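Local coordinates for protein amidohydrolase (PDB 3OOQ) that is probably a hydrolase of the amidohydrolase family, perhaps with allantoinase activity, at residues T84-P89 against R165-S170; M116-S121 against G149-F154; N123-Q128 against G177-Y182. One frame throughout, in Å; residues are numbered along the deposited sequence.

Contact 1. Residues T84-P89 against R165-S170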
ATOM      1  N   THR F  84      10.848  16.152  -4.786  1.00 20.09           N
ATOM      2  CA  THR F  84      10.937  15.329  -3.576  1.00 20.25           C
ATOM      3  C   THR F  84      11.065  16.188  -2.329  1.00 20.65           C
ATOM      4  O   THR F  84      11.351  15.678  -1.236  1.00 21.41           O
ATOM      5  CB  THR F  84      12.174  14.433  -3.638  1.00 20.29           C
ATOM      6  OG1 THR F  84      13.335  15.262  -3.814  1.00 17.80           O
ATOM      7  CG2 THR F  84      12.057  13.470  -4.813  1.00 17.81           C
ATOM      8  N   ASP F  85      10.872  17.496  -2.499  1.00 19.83           N
ATOM      9  CA  ASP F  85      11.116  18.471  -1.444  1.00 19.69           C
ATOM     10  C   ASP F  85      10.640  19.821  -1.981  1.00 18.31           C
ATOM     11  O   ASP F  85      11.096  20.250  -3.051  1.00 17.22           O
ATOM     12  CB  ASP F  85      12.621  18.516  -1.113  1.00 20.33           C
ATOM     13  CG  ASP F  85      12.949  19.447   0.048  1.00 27.31           C
ATOM     14  OD1 ASP F  85      14.013  19.260   0.665  1.00 22.40           O
ATOM     15  OD2 ASP F  85      12.188  20.380   0.342  1.00 20.08           O
ATOM     16  N   PRO F  86       9.717  20.496  -1.262  1.00 18.27           N
ATOM     17  CA  PRO F  86       9.147  21.716  -1.853  1.00 17.98           C
ATOM     18  C   PRO F  86      10.115  22.914  -1.854  1.00 17.73           C
ATOM     19  O   PRO F  86       9.804  23.936  -2.448  1.00 17.85           O
ATOM     20  CB  PRO F  86       7.892  21.987  -0.986  1.00 18.05           C
ATOM     21  CG  PRO F  86       8.169  21.325   0.304  1.00 27.30           C
ATOM     22  CD  PRO F  86       9.086  20.151   0.029  1.00 18.43           C
ATOM     23  N   VAL F  87      11.278  22.778  -1.209  1.00 17.57           N
ATOM     24  CA  VAL F  87      12.263  23.861  -1.121  1.00 17.38           C
ATOM     25  C   VAL F  87      13.640  23.357  -1.544  1.00 17.52           C
ATOM     26  O   VAL F  87      14.422  22.892  -0.710  1.00 17.60           O
ATOM     27  CB  VAL F  87      12.335  24.439   0.313  1.00 17.56           C
ATOM     28  CG1 VAL F  87      13.245  25.667   0.373  1.00 27.74           C
ATOM     29  CG2 VAL F  87      10.957  24.810   0.830  1.00 27.41           C
ATOM     30  N   THR F  88      13.929  23.440  -2.839  1.00 17.74           N
ATOM     31  CA  THR F  88      15.236  23.065  -3.363  1.00 18.17           C
ATOM     32  C   THR F  88      15.962  24.212  -4.103  1.00 18.34           C
ATOM     33  O   THR F  88      16.366  24.049  -5.257  1.00 17.72           O
ATOM     34  CB  THR F  88      15.139  21.827  -4.282  1.00 18.50           C
ATOM     35  OG1 THR F  88      14.271  22.119  -5.386  1.00 16.51           O
ATOM     36  CG2 THR F  88      14.600  20.610  -3.522  1.00 15.01           C
ATOM     37  N   PRO F  89      16.179  25.359  -3.426  1.00 19.33           N
ATOM     38  CA  PRO F  89      16.885  26.490  -4.063  1.00 19.20           C
ATOM     39  C   PRO F  89      18.323  26.172  -4.464  1.00 19.82           C
ATOM     40  O   PRO F  89      18.851  26.807  -5.369  1.00 19.58           O
ATOM     41  CB  PRO F  89      16.900  27.564  -2.969  1.00 19.34           C
ATOM     42  CG  PRO F  89      16.738  26.806  -1.683  1.00 22.24           C
ATOM     43  CD  PRO F  89      15.885  25.622  -1.998  1.00 19.36           C
ATOM     44  N   ARG F 165       1.670  13.939  -2.480  1.00 20.47           N
ATOM     45  CA  ARG F 165       2.603  13.384  -1.483  1.00 20.11           C
ATOM     46  C   ARG F 165       2.065  13.477  -0.029  1.00 20.64           C
ATOM     47  O   ARG F 165       2.742  13.056   0.922  1.00 20.07           O
ATOM     48  CB  ARG F 165       3.990  14.050  -1.582  1.00 19.42           C
ATOM     49  CG  ARG F 165       4.828  13.681  -2.838  1.00 23.76           C
ATOM     50  CD  ARG F 165       6.072  14.562  -3.023  1.00 18.52           C
ATOM     51  NE  ARG F 165       6.923  14.569  -1.835  1.00 23.06           N
ATOM     52  CZ  ARG F 165       7.935  13.729  -1.598  1.00 20.18           C
ATOM     53  NH1 ARG F 165       8.617  13.819  -0.459  1.00 23.74           N
ATOM     54  NH2 ARG F 165       8.275  12.796  -2.474  1.00 22.80           N
ATOM     55  N   LYS F 166       0.859  14.032   0.139  1.00 21.53           N
ATOM     56  CA  LYS F 166       0.261  14.227   1.465  1.00 23.31           C
ATOM     57  C   LYS F 166       1.132  15.113   2.334  1.00 21.79           C
ATOM     58  O   LYS F 166       1.237  14.886   3.545  1.00 21.45           O
ATOM     59  CB  LYS F 166       0.082  12.880   2.181  1.00 26.38           C
ATOM     60  CG  LYS F 166      -1.296  12.327   2.177  1.00 49.69           C
ATOM     61  CD  LYS F 166      -1.645  11.735   0.867  1.00 29.96           C
ATOM     62  CE  LYS F 166      -3.068  12.141   0.530  1.00 50.12           C
ATOM     63  NZ  LYS F 166      -3.870  10.994   0.039  1.00 32.01           N
ATOM     64  N   GLN F 167       1.768  16.100   1.707  1.00 20.24           N
ATOM     65  CA  GLN F 167       2.780  16.934   2.344  1.00 19.31           C
ATOM     66  C   GLN F 167       2.472  18.433   2.098  1.00 18.39           C
ATOM     67  O   GLN F 167       1.875  18.772   1.080  1.00 18.76           O
ATOM     68  CB  GLN F 167       4.133  16.513   1.759  1.00 19.44           C
ATOM     69  CG  GLN F 167       5.340  17.280   2.225  1.00 22.59           C
ATOM     70  CD  GLN F 167       6.635  16.763   1.593  1.00 19.73           C
ATOM     71  OE1 GLN F 167       6.618  15.872   0.732  1.00 22.45           O
ATOM     72  NE2 GLN F 167       7.759  17.295   2.051  1.00 22.11           N
ATOM     73  N   THR F 168       2.854  19.308   3.028  1.00 17.76           N
ATOM     74  CA  THR F 168       2.724  20.772   2.849  1.00 17.93           C
ATOM     75  C   THR F 168       3.609  21.162   1.650  1.00 18.26           C
ATOM     76  O   THR F 168       4.768  20.758   1.603  1.00 19.75           O
ATOM     77  CB  THR F 168       3.179  21.517   4.132  1.00 17.88           C
ATOM     78  OG1 THR F 168       2.551  20.911   5.268  1.00 19.78           O
ATOM     79  CG2 THR F 168       2.824  23.009   4.089  1.00 20.26           C
ATOM     80  N   PRO F 169       3.077  21.912   0.666  1.00 17.24           N
ATOM     81  CA  PRO F 169       1.742  22.497   0.556  1.00 16.55           C
ATOM     82  C   PRO F 169       0.718  21.688  -0.238  1.00 16.64           C
ATOM     83  O   PRO F 169       1.032  21.091  -1.260  1.00 17.00           O
ATOM     84  CB  PRO F 169       2.007  23.800  -0.190  1.00 16.18           C
ATOM     85  CG  PRO F 169       3.128  23.397  -1.197  1.00 14.71           C
ATOM     86  CD  PRO F 169       3.999  22.440  -0.374  1.00 17.33           C
ATOM     87  N   SER F 170      -0.522  21.732   0.225  1.00 16.95           N
ATOM     88  CA  SER F 170      -1.642  21.143  -0.488  1.00 17.17           C
ATOM     89  C   SER F 170      -2.632  22.243  -0.876  1.00 16.57           C
ATOM     90  O   SER F 170      -3.659  21.958  -1.473  1.00 16.19           O
ATOM     91  CB  SER F 170      -2.337  20.083   0.391  1.00 17.72           C
ATOM     92  OG  SER F 170      -2.859  20.646   1.589  1.00 21.33           O
TER
HETATM   93  O   HOH W   1      10.190  16.166   1.253  1.00 19.32           O
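The Arg165 guanidinium has the backbone of Thr84 over one face, with Thr84 CA 3.8 Å above its plane and offset toward the rim, and Gln167 OE1 at its edge. Side-on, Arg165 NE and NH1 both donate to that single oxygen, NE to OE1 at 2.9 Å and NH1 to OE1 at 3.1 Å, the latter on a lone pair; NH2 instead reaches Lys166 O of a neighbouring subunit. Arg165 can turn its edge to Gln167 because its chain bends at chi3 (54°), whereas Gln167 runs out extended. A water ties the two loops together: it donates to Thr84 O (2.8 Å), accepts from Gln167 NE2 (2.8 Å) and takes a weak bond from Arg165 NH1. Beside these polar groups the ring of Pro86 gives its loop a rigid apolar surface. Pro86 CB lies 4.0 Å from Pro169 CD, next to the cis Thr168-Pro169 bond, and Pro86 CG is 3.7 Å from Thr168 O. Thr84 OG1 bonds to Glu82 and to Thr168 of a neighbouring subunit. No direct hydrogen bond joins the loops, which implies that two prolines, a guanidinium lying against the Thr84 backbone and a shared water hold together a surface joint adjoining the oligomer interface.

Contact 2. Residues M116-S121 against G149-F154; sequences MIVPGS and GLKMAF
Ser121 and Ala153 bring their CA atoms to 5.2 Å as the loop leaving strand 112-117 runs in the same direction as strand 143-153, without a backbone hydrogen bond between them. Both strands belong to the TIM-barrel-like sheet of the amidohydrolase fold, where strand 125-133 lies antiparallel between them. Lys151 dominates the contact: a long chain suits its place because it must span from one strand to the carbonyls of the other segment. Its CG stands anti to the backbone N (chi1 180°), and bends at chi2 and chi4 curl the chain so that NZ donates to Pro119 O at 2.8 Å and, weakly, to Gly120 O at 3.3 Å. NZ also bonds to His63, which with His65 forms the His-X-His motif that binds metal in many relatives. The aliphatic part of Lys151 is packed as well: the Val118 side chain crosses it at about a right angle, CG2 3.6 Å from Lys151 CB. A methionine in its place would probably leave Pro119 O and Gly120 O without their donor, and His63 without a partner. Farther along, the small side chains are consistent with the close approach: Ala153 CB sits 3.5 Å from Ser121 O and 3.9 Å from Ser121 CB.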
HETATM    1  N   MSE F 116      17.506  30.818 -21.101  1.00 23.05           N
HETATM    2  CA  MSE F 116      17.645  30.469 -19.703  1.00 25.64           C
HETATM    3  C   MSE F 116      17.065  29.068 -19.440  1.00 23.84           C
HETATM    4  O   MSE F 116      15.874  28.811 -19.652  1.00 22.66           O
HETATM    5  CB  MSE F 116      17.046  31.488 -18.746  1.00 30.44           C
HETATM    6  CG  MSE F 116      17.679  31.277 -17.350  1.00 20.94           C
HETATM    7 SE   MSE F 116      16.928  32.207 -15.936  1.00 39.63          SE
HETATM    8  CE  MSE F 116      15.040  31.679 -16.133  1.00 22.10           C
ATOM      9  N   ILE F 117      17.940  28.164 -19.012  1.00 22.71           N
ATOM     10  CA  ILE F 117      17.512  26.866 -18.540  1.00 21.96           C
ATOM     11  C   ILE F 117      17.158  27.030 -17.072  1.00 21.29           C
ATOM     12  O   ILE F 117      17.891  27.673 -16.303  1.00 21.60           O
ATOM     13  CB  ILE F 117      18.589  25.778 -18.743  1.00 23.04           C
ATOM     14  CG1 ILE F 117      19.940  26.235 -18.179  1.00 26.24           C
ATOM     15  CG2 ILE F 117      18.660  25.407 -20.225  1.00 26.43           C
ATOM     16  CD1 ILE F 117      21.016  25.146 -18.079  1.00 24.26           C
ATOM     17  N   VAL F 118      16.019  26.468 -16.689  1.00 20.67           N
ATOM     18  CA  VAL F 118      15.453  26.686 -15.363  1.00 20.01           C
ATOM     19  C   VAL F 118      14.718  25.395 -14.913  1.00 19.84           C
ATOM     20  O   VAL F 118      14.196  24.658 -15.758  1.00 19.87           O
ATOM     21  CB  VAL F 118      14.543  27.947 -15.419  1.00 20.33           C
ATOM     22  CG1 VAL F 118      13.318  27.732 -16.323  1.00 19.58           C
ATOM     23  CG2 VAL F 118      14.136  28.441 -14.069  1.00 19.42           C
ATOM     24  N   PRO F 119      14.689  25.110 -13.594  1.00 20.12           N
ATOM     25  CA  PRO F 119      13.784  24.054 -13.144  1.00 20.08           C
ATOM     26  C   PRO F 119      12.314  24.384 -13.483  1.00 20.52           C
ATOM     27  O   PRO F 119      11.970  25.549 -13.782  1.00 20.19           O
ATOM     28  CB  PRO F 119      13.982  24.035 -11.620  1.00 20.22           C
ATOM     29  CG  PRO F 119      15.298  24.678 -11.363  1.00 19.57           C
ATOM     30  CD  PRO F 119      15.449  25.708 -12.474  1.00 20.55           C
ATOM     31  N   GLY F 120      11.466  23.358 -13.454  1.00 20.45           N
ATOM     32  CA  GLY F 120      10.033  23.507 -13.685  1.00 20.83           C
ATOM     33  C   GLY F 120       9.278  24.058 -12.472  1.00 22.05           C
ATOM     34  O   GLY F 120       9.844  24.750 -11.613  1.00 22.68           O
ATOM     35  N   SER F 121       7.994  23.739 -12.400  1.00 22.11           N
ATOM     36  CA  SER F 121       7.096  24.408 -11.470  1.00 22.84           C
ATOM     37  C   SER F 121       6.497  23.452 -10.425  1.00 22.13           C
ATOM     38  O   SER F 121       5.447  23.724  -9.842  1.00 21.82           O
ATOM     39  CB  SER F 121       5.986  25.074 -12.264  1.00 23.85           C
ATOM     40  OG  SER F 121       5.251  24.101 -12.991  1.00 32.27           O
ATOM     41  N   GLY F 149      18.881  33.367 -11.844  1.00 20.49           N
ATOM     42  CA  GLY F 149      17.588  33.530 -11.190  1.00 20.12           C
ATOM     43  C   GLY F 149      17.264  32.362 -10.261  1.00 18.97           C
ATOM     44  O   GLY F 149      17.868  31.294 -10.370  1.00 18.71           O
ATOM     45  N   LEU F 150      16.339  32.583  -9.329  1.00 18.46           N
ATOM     46  CA  LEU F 150      15.853  31.523  -8.464  1.00 18.19           C
ATOM     47  C   LEU F 150      14.387  31.277  -8.811  1.00 18.27           C
ATOM     48  O   LEU F 150      13.540  32.153  -8.610  1.00 19.44           O
ATOM     49  CB  LEU F 150      16.013  31.887  -6.981  1.00 18.46           C
ATOM     50  CG  LEU F 150      15.526  30.821  -5.967  1.00 19.07           C
ATOM     51  CD1 LEU F 150      16.207  29.487  -6.236  1.00 19.12           C
ATOM     52  CD2 LEU F 150      15.786  31.261  -4.521  1.00 18.87           C
ATOM     53  N   LYS F 151      14.106  30.094  -9.338  1.00 18.01           N
ATOM     54  CA  LYS F 151      12.759  29.679  -9.782  1.00 18.18           C
ATOM     55  C   LYS F 151      11.858  29.368  -8.598  1.00 18.85           C
ATOM     56  O   LYS F 151      12.271  28.663  -7.677  1.00 18.61           O
ATOM     57  CB  LYS F 151      12.878  28.433 -10.678  1.00 18.55           C
ATOM     58  CG  LYS F 151      11.574  27.850 -11.225  1.00 21.82           C
ATOM     59  CD  LYS F 151      10.732  28.903 -12.004  1.00 21.01           C
ATOM     60  CE  LYS F 151       9.467  28.312 -12.622  1.00 21.65           C
ATOM     61  NZ  LYS F 151       9.815  27.314 -13.677  1.00 22.28           N
HETATM   62  N   MSE F 152      10.636  29.895  -8.636  1.00 19.82           N
HETATM   63  CA  MSE F 152       9.621  29.632  -7.620  1.00 21.64           C
HETATM   64  C   MSE F 152       8.312  29.406  -8.343  1.00 19.80           C
HETATM   65  O   MSE F 152       8.192  29.780  -9.504  1.00 19.34           O
HETATM   66  CB  MSE F 152       9.489  30.810  -6.643  1.00 24.92           C
HETATM   67  CG  MSE F 152      10.775  31.078  -5.899  1.00 26.08           C
HETATM   68 SE   MSE F 152      10.714  32.669  -4.786  1.00 33.22          SE
HETATM   69  CE  MSE F 152      12.573  33.233  -5.010  1.00 25.52           C
ATOM     70  N   ALA F 153       7.346  28.782  -7.667  1.00 18.59           N
ATOM     71  CA  ALA F 153       6.071  28.422  -8.308  1.00 17.51           C
ATOM     72  C   ALA F 153       4.887  28.551  -7.384  1.00 17.55           C
ATOM     73  O   ALA F 153       4.977  28.185  -6.217  1.00 17.26           O
ATOM     74  CB  ALA F 153       6.129  27.003  -8.872  1.00 16.61           C
ATOM     75  N   PHE F 154       3.783  29.039  -7.959  1.00 17.24           N
ATOM     76  CA  PHE F 154       2.511  29.293  -7.294  1.00 18.21           C
ATOM     77  C   PHE F 154       1.444  28.582  -8.080  1.00 18.52           C
ATOM     78  O   PHE F 154       1.719  28.066  -9.166  1.00 18.84           O
ATOM     79  CB  PHE F 154       2.211  30.812  -7.310  1.00 18.94           C
ATOM     80  CG  PHE F 154       3.169  31.604  -6.483  1.00 16.35           C
ATOM     81  CD1 PHE F 154       4.423  31.964  -6.989  1.00 19.18           C
ATOM     82  CD2 PHE F 154       2.871  31.902  -5.172  1.00 18.48           C
ATOM     83  CE1 PHE F 154       5.339  32.661  -6.198  1.00 17.08           C
ATOM     84  CE2 PHE F 154       3.782  32.596  -4.375  1.00 17.36           C
ATOM     85  CZ  PHE F 154       5.010  32.979  -4.892  1.00 18.11           C
TER

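Contact 3. Residues N123-Q128 against G177-Y182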
ATOM      1  N   ASN F 123       7.969  22.706  -7.530  1.00 19.01           N
ATOM      2  CA  ASN F 123       8.301  23.154  -6.176  1.00 18.71           C
ATOM      3  C   ASN F 123       7.996  24.613  -5.908  1.00 18.70           C
ATOM      4  O   ASN F 123       8.283  25.451  -6.762  1.00 18.65           O
ATOM      5  CB  ASN F 123       9.778  22.944  -5.878  1.00 18.35           C
ATOM      6  CG  ASN F 123      10.179  21.486  -5.896  1.00 26.03           C
ATOM      7  OD1 ASN F 123       9.333  20.606  -5.950  1.00 18.55           O
ATOM      8  ND2 ASN F 123      11.479  21.230  -5.851  1.00 17.36           N
ATOM      9  N   PRO F 124       7.447  24.917  -4.707  1.00 18.25           N
ATOM     10  CA  PRO F 124       7.353  26.314  -4.273  1.00 18.78           C
ATOM     11  C   PRO F 124       8.679  27.047  -4.521  1.00 19.61           C
ATOM     12  O   PRO F 124       8.660  28.152  -5.067  1.00 19.95           O
ATOM     13  CB  PRO F 124       7.004  26.191  -2.790  1.00 18.26           C
ATOM     14  CG  PRO F 124       6.091  24.951  -2.739  1.00 14.41           C
ATOM     15  CD  PRO F 124       6.716  24.005  -3.798  1.00 17.87           C
ATOM     16  N   VAL F 125       9.802  26.423  -4.149  1.00 19.70           N
ATOM     17  CA  VAL F 125      11.150  26.931  -4.456  1.00 19.59           C
ATOM     18  C   VAL F 125      11.904  25.829  -5.186  1.00 19.84           C
ATOM     19  O   VAL F 125      12.282  24.823  -4.583  1.00 20.31           O
ATOM     20  CB  VAL F 125      11.938  27.381  -3.189  1.00 19.78           C
ATOM     21  CG1 VAL F 125      13.260  28.076  -3.593  1.00 15.82           C
ATOM     22  CG2 VAL F 125      11.106  28.350  -2.321  1.00 15.47           C
ATOM     23  N   GLY F 126      12.121  26.016  -6.484  1.00 19.66           N
ATOM     24  CA  GLY F 126      12.591  24.933  -7.355  1.00 20.32           C
ATOM     25  C   GLY F 126      14.094  24.790  -7.628  1.00 21.07           C
ATOM     26  O   GLY F 126      14.570  23.680  -7.879  1.00 21.30           O
ATOM     27  N   GLY F 127      14.840  25.893  -7.589  1.00 20.48           N
ATOM     28  CA  GLY F 127      16.272  25.857  -7.911  1.00 20.07           C
ATOM     29  C   GLY F 127      16.726  26.978  -8.830  1.00 20.17           C
ATOM     30  O   GLY F 127      15.947  27.878  -9.149  1.00 20.50           O
ATOM     31  N   GLN F 128      17.980  26.918  -9.274  1.00 19.84           N
ATOM     32  CA  GLN F 128      18.591  28.045  -9.985  1.00 19.68           C
ATOM     33  C   GLN F 128      18.563  27.894 -11.488  1.00 19.95           C
ATOM     34  O   GLN F 128      18.791  26.806 -12.016  1.00 20.42           O
ATOM     35  CB  GLN F 128      20.039  28.272  -9.527  1.00 19.39           C
ATOM     36  CG  GLN F 128      20.157  28.565  -8.049  1.00 20.77           C
ATOM     37  CD  GLN F 128      21.512  28.199  -7.506  1.00 20.50           C
ATOM     38  OE1 GLN F 128      22.532  28.661  -8.003  1.00 21.57           O
ATOM     39  NE2 GLN F 128      21.533  27.354  -6.483  1.00 21.46           N
ATOM     40  N   GLY F 177       2.955  30.131   2.410  1.00 16.18           N
ATOM     41  CA  GLY F 177       3.592  29.892   3.700  1.00 17.13           C
ATOM     42  C   GLY F 177       4.989  29.288   3.583  1.00 17.50           C
ATOM     43  O   GLY F 177       5.910  29.696   4.300  1.00 18.46           O
ATOM     44  N   VAL F 178       5.146  28.322   2.683  1.00 16.74           N
ATOM     45  CA  VAL F 178       6.444  27.651   2.479  1.00 16.91           C
ATOM     46  C   VAL F 178       7.512  28.657   2.001  1.00 16.96           C
ATOM     47  O   VAL F 178       8.641  28.658   2.488  1.00 17.19           O
ATOM     48  CB  VAL F 178       6.305  26.464   1.488  1.00 17.18           C
ATOM     49  CG1 VAL F 178       7.668  25.978   0.990  1.00 22.41           C
ATOM     50  CG2 VAL F 178       5.547  25.311   2.148  1.00 22.57           C
ATOM     51  N   ILE F 179       7.145  29.504   1.046  1.00 16.68           N
ATOM     52  CA  ILE F 179       8.070  30.500   0.528  1.00 17.04           C
ATOM     53  C   ILE F 179       8.388  31.566   1.601  1.00 18.14           C
ATOM     54  O   ILE F 179       9.551  31.915   1.818  1.00 18.44           O
ATOM     55  CB  ILE F 179       7.525  31.115  -0.778  1.00 16.13           C
ATOM     56  CG1 ILE F 179       7.462  30.010  -1.860  1.00 14.57           C
ATOM     57  CG2 ILE F 179       8.406  32.311  -1.252  1.00 14.26           C
ATOM     58  CD1 ILE F 179       6.573  30.324  -3.050  1.00 14.74           C
ATOM     59  N   ARG F 180       7.361  32.043   2.295  1.00 18.39           N
ATOM     60  CA  ARG F 180       7.585  32.992   3.393  1.00 20.11           C
ATOM     61  C   ARG F 180       8.507  32.432   4.464  1.00 20.17           C
ATOM     62  O   ARG F 180       9.379  33.136   5.005  1.00 20.17           O
ATOM     63  CB  ARG F 180       6.277  33.336   4.080  1.00 21.46           C
ATOM     64  CG  ARG F 180       5.640  34.566   3.604  1.00 33.56           C
ATOM     65  CD  ARG F 180       4.768  35.232   4.706  1.00 24.23           C
ATOM     66  NE  ARG F 180       4.147  36.332   4.015  1.00 33.83           N
ATOM     67  CZ  ARG F 180       3.127  36.183   3.181  1.00 26.06           C
ATOM     68  NH1 ARG F 180       2.639  37.238   2.537  1.00 34.05           N
ATOM     69  NH2 ARG F 180       2.568  34.982   3.020  1.00 33.57           N
ATOM     70  N   ASP F 181       8.271  31.171   4.808  1.00 19.66           N
ATOM     71  CA  ASP F 181       9.058  30.517   5.823  1.00 20.03           C
ATOM     72  C   ASP F 181      10.517  30.481   5.351  1.00 18.94           C
ATOM     73  O   ASP F 181      11.419  30.784   6.126  1.00 18.89           O
ATOM     74  CB  ASP F 181       8.500  29.112   6.089  1.00 21.59           C
ATOM     75  CG  ASP F 181       9.287  28.360   7.108  1.00 27.57           C
ATOM     76  OD1 ASP F 181       9.108  28.627   8.308  1.00 24.25           O
ATOM     77  OD2 ASP F 181      10.100  27.497   6.717  1.00 23.83           O
ATOM     78  N   TYR F 182      10.727  30.119   4.081  1.00 18.30           N
ATOM     79  CA  TYR F 182      12.061  30.016   3.515  1.00 18.23           C
ATOM     80  C   TYR F 182      12.826  31.329   3.680  1.00 18.54           C
ATOM     81  O   TYR F 182      13.939  31.367   4.226  1.00 18.21           O
ATOM     82  CB  TYR F 182      12.007  29.619   2.032  1.00 17.16           C
ATOM     83  CG  TYR F 182      13.346  29.728   1.315  1.00 19.03           C
ATOM     84  CD1 TYR F 182      14.437  28.937   1.700  1.00 16.96           C
ATOM     85  CD2 TYR F 182      13.529  30.636   0.267  1.00 17.16           C
ATOM     86  CE1 TYR F 182      15.648  29.035   1.074  1.00 18.87           C
ATOM     87  CE2 TYR F 182      14.766  30.721  -0.406  1.00 19.25           C
ATOM     88  CZ  TYR F 182      15.821  29.927   0.027  1.00 17.48           C
ATOM     89  OH  TYR F 182      17.051  30.006  -0.585  1.00 18.89           O
TER
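Pro124, just before strand 125-133, and Val125, its first residue, press against one side of helix 172-198, which thus packs on the start of an antiparallel strand in the main sheet of this TIM-barrel-clan enzyme. The contact is apolar, and no hydrogen bond crosses it. Among the aliphatic pairs, Pro124 CB serves two residues of the helix, lying 3.8 Å from Val178 CG1 and 4.0 Å from Ile179 CG1. A proline suits this corner because its compact ring gives the helix a rigid hydrocarbon surface. Val125 adds a second apolar contact, its CG2 reaching Ile179 CG1 at 4.0 Å; this branch stands anti to the carbonyl carbon, leaving CG1 to take the position anti to the backbone N (chi1 -172°). In a second kind of contact, an apolar group meets a polar atom: the Ile179 methyl CD1 lies 3.6 Å from Pro124 O. Polar bonds stay within the helix or lead away from the contact. Tyr182 N donates to Val178 O, keeping the two residues one turn apart on the same side, and Tyr182 OH reaches Lys209 O. With its hydroxyl so engaged, Tyr182 offers its ring to the strand, Val125 CG2 approaching CD2 obliquely at 4.2 Å.

Contact 1 lies at the surface, while contacts 2 and 3 are buried, contact 2 being nearest the centre of the chain; contacts 1 and 3 both adjoin the second subunit. Their chemistry follows that gradient: water and a guanidinium at the periphery, largely apolar packing between strand and helix, and a lysine amine gripping buried carbonyls in the sheet nearer the centre. Contacts 2 and 3 share that sheet, for Lys151 probably pairs through its backbone N and O with Gly127 and Gly126 of strand 125-133. That strand's start also anchors the loop of contact 1, with Thr88 N probably bonding to Val125 O. Segment 123-128 thus adjoins both other contacts, linking the sheet with the outer loop and helix 172-198.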